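Local structure of ochratoxinase (Aspergillus niger, 4C65) at residues A254-G259 / W274-E279. The protein hydrolyses ochratoxin A to ochratoxin alpha and L-phenylalanine, acting as a zinc-dependent carboxypeptidase of the amidohydrolase superfamily that prefers C-terminal aromatic residues. Numbering follows the deposited sequence.
Sequences AAIKAG and WELMKE
Ile256 reaches from its helix into the angle between Leu276 and Met277 of the next one, and this single branched side chain makes the whole contact from its side. Its longer arm does most of the touching: the terminal methyl CD1 lies 4.1 Å from Met277 CG and 4.3 Å from Leu276 CB, so it meets the inner part of both side chains. The shorter branch stays closer to Leu276, with Ile256 CG2 4.3 Å from Leu276 CD1. Ile256 holds CG1 opposite its carbonyl carbon (chi1 -71°), and an extended chi2 of 175° then carries CD1 out to the facing helix. The Ile256 and Met277 side chains cross at about a right angle. Met277 holds CG anti to its carbonyl carbon and turns this methylene to the isoleucine; SD lies farther off, and the chain bends beyond it. The contact is purely apolar and modest in area, with the CA atoms of Ile256 and Met277 7.8 Å apart. Just beyond it, the first helix ends in a Schellman motif at Gly259, whose positive phi accompanies weak bonds from its N to the carbonyls of Ala255 and Ile256. On the second helix, Lys278 forms a salt bridge with Glu275 one turn back. Helices 249-258 and 271-280 follow strands 242-246 and 262-263, forming consecutive beta-alpha units of the TIM barrel. Leu263, on the strand between them, touches both Ile256 and Met277, as does Ile282 just before strand 283-285. Ala255 packs on strand 242-246, while Trp274 and Lys278 make weak hydrogen bonds to the carbonyls of Ala320 and Ala327 in helix 304-327.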
# COMPACT_ATOMS: atom_id res chain seq x y z
N ALA A 254 -38.43 0.07 -1.79
CA ALA A 254 -37.34 0.45 -0.91
C ALA A 254 -36.85 1.86 -1.24
O ALA A 254 -36.52 2.63 -0.33
CB ALA A 254 -36.20 -0.56 -0.99
N ALA A 255 -36.81 2.20 -2.52
CA ALA A 255 -36.35 3.52 -2.94
C ALA A 255 -37.33 4.58 -2.47
O ALA A 255 -36.93 5.64 -2.02
CB ALA A 255 -36.18 3.58 -4.44
N ILE A 256 -38.62 4.29 -2.54
CA ILE A 256 -39.65 5.24 -2.13
C ILE A 256 -39.62 5.47 -0.61
O ILE A 256 -39.56 6.61 -0.15
CB ILE A 256 -41.05 4.74 -2.56
CG1 ILE A 256 -41.16 4.86 -4.09
CG2 ILE A 256 -42.15 5.51 -1.84
CD1 ILE A 256 -42.45 4.29 -4.66
N LYS A 257 -39.60 4.39 0.14
CA LYS A 257 -39.45 4.43 1.59
C LYS A 257 -38.24 5.23 2.05
O LYS A 257 -38.34 6.00 2.98
CB LYS A 257 -39.33 3.01 2.09
CG LYS A 257 -39.59 2.75 3.53
CD LYS A 257 -39.31 1.28 3.86
CE LYS A 257 -39.09 0.93 5.34
NZ LYS A 257 -39.67 1.93 6.29
N ALA A 258 -37.10 5.08 1.37
CA ALA A 258 -35.86 5.77 1.73
C ALA A 258 -35.91 7.28 1.49
O ALA A 258 -35.19 8.02 2.15
CB ALA A 258 -34.69 5.19 0.96
N GLY A 259 -36.76 7.72 0.55
CA GLY A 259 -36.94 9.13 0.28
C GLY A 259 -36.47 9.59 -1.09
O GLY A 259 -36.36 10.78 -1.33
N TRP A 274 -47.98 3.87 -8.16
CA TRP A 274 -48.45 5.12 -8.77
C TRP A 274 -49.00 6.06 -7.70
O TRP A 274 -48.63 7.24 -7.65
CB TRP A 274 -49.50 4.87 -9.85
CG TRP A 274 -49.09 3.85 -10.89
CD1 TRP A 274 -47.85 3.66 -11.40
CD2 TRP A 274 -49.95 2.90 -11.55
NE1 TRP A 274 -47.87 2.65 -12.34
CE2 TRP A 274 -49.15 2.17 -12.45
CE3 TRP A 274 -51.31 2.60 -11.46
CZ2 TRP A 274 -49.66 1.14 -13.23
CZ3 TRP A 274 -51.83 1.58 -12.27
CH2 TRP A 274 -51.00 0.87 -13.14
N GLU A 275 -49.86 5.54 -6.83
CA GLU A 275 -50.44 6.33 -5.75
C GLU A 275 -49.38 6.89 -4.81
O GLU A 275 -49.43 8.06 -4.45
CB GLU A 275 -51.46 5.51 -4.95
CG GLU A 275 -52.74 5.23 -5.73
CD GLU A 275 -53.25 6.49 -6.42
OE1 GLU A 275 -53.43 7.51 -5.71
OE2 GLU A 275 -53.44 6.47 -7.67
N LEU A 276 -48.43 6.04 -4.41
CA LEU A 276 -47.34 6.48 -3.57
C LEU A 276 -46.54 7.60 -4.23
O LEU A 276 -46.13 8.56 -3.55
CB LEU A 276 -46.38 5.33 -3.20
CG LEU A 276 -46.79 4.48 -2.00
CD1 LEU A 276 -45.87 3.26 -1.88
CD2 LEU A 276 -46.75 5.28 -0.71
N MET A 277 -46.27 7.46 -5.52
CA MET A 277 -45.45 8.43 -6.22
C MET A 277 -46.16 9.78 -6.34
O MET A 277 -45.53 10.83 -6.27
CB MET A 277 -45.05 7.91 -7.59
CG MET A 277 -44.02 6.78 -7.54
SD MET A 277 -43.64 6.14 -9.18
CE MET A 277 -42.50 7.40 -9.76
N LYS A 278 -47.48 9.73 -6.52
CA LYS A 278 -48.30 10.94 -6.53
C LYS A 278 -48.31 11.60 -5.16
O LYS A 278 -48.10 12.79 -5.05
CB LYS A 278 -49.73 10.62 -6.92
CG LYS A 278 -49.92 10.48 -8.42
CD LYS A 278 -51.38 10.58 -8.80
CE LYS A 278 -52.12 9.29 -8.48
NZ LYS A 278 -53.60 9.53 -8.43
N GLU A 279 -48.55 10.78 -4.14
CA GLU A 279 -48.62 11.20 -2.74
C GLU A 279 -47.35 11.91 -2.31
O GLU A 279 -47.39 12.97 -1.71
CB GLU A 279 -48.82 9.96 -1.84
CG GLU A 279 -50.16 9.78 -1.16
CD GLU A 279 -50.26 8.35 -0.61
OE1 GLU A 279 -49.30 8.01 0.15
OE2 GLU A 279 -51.23 7.58 -0.92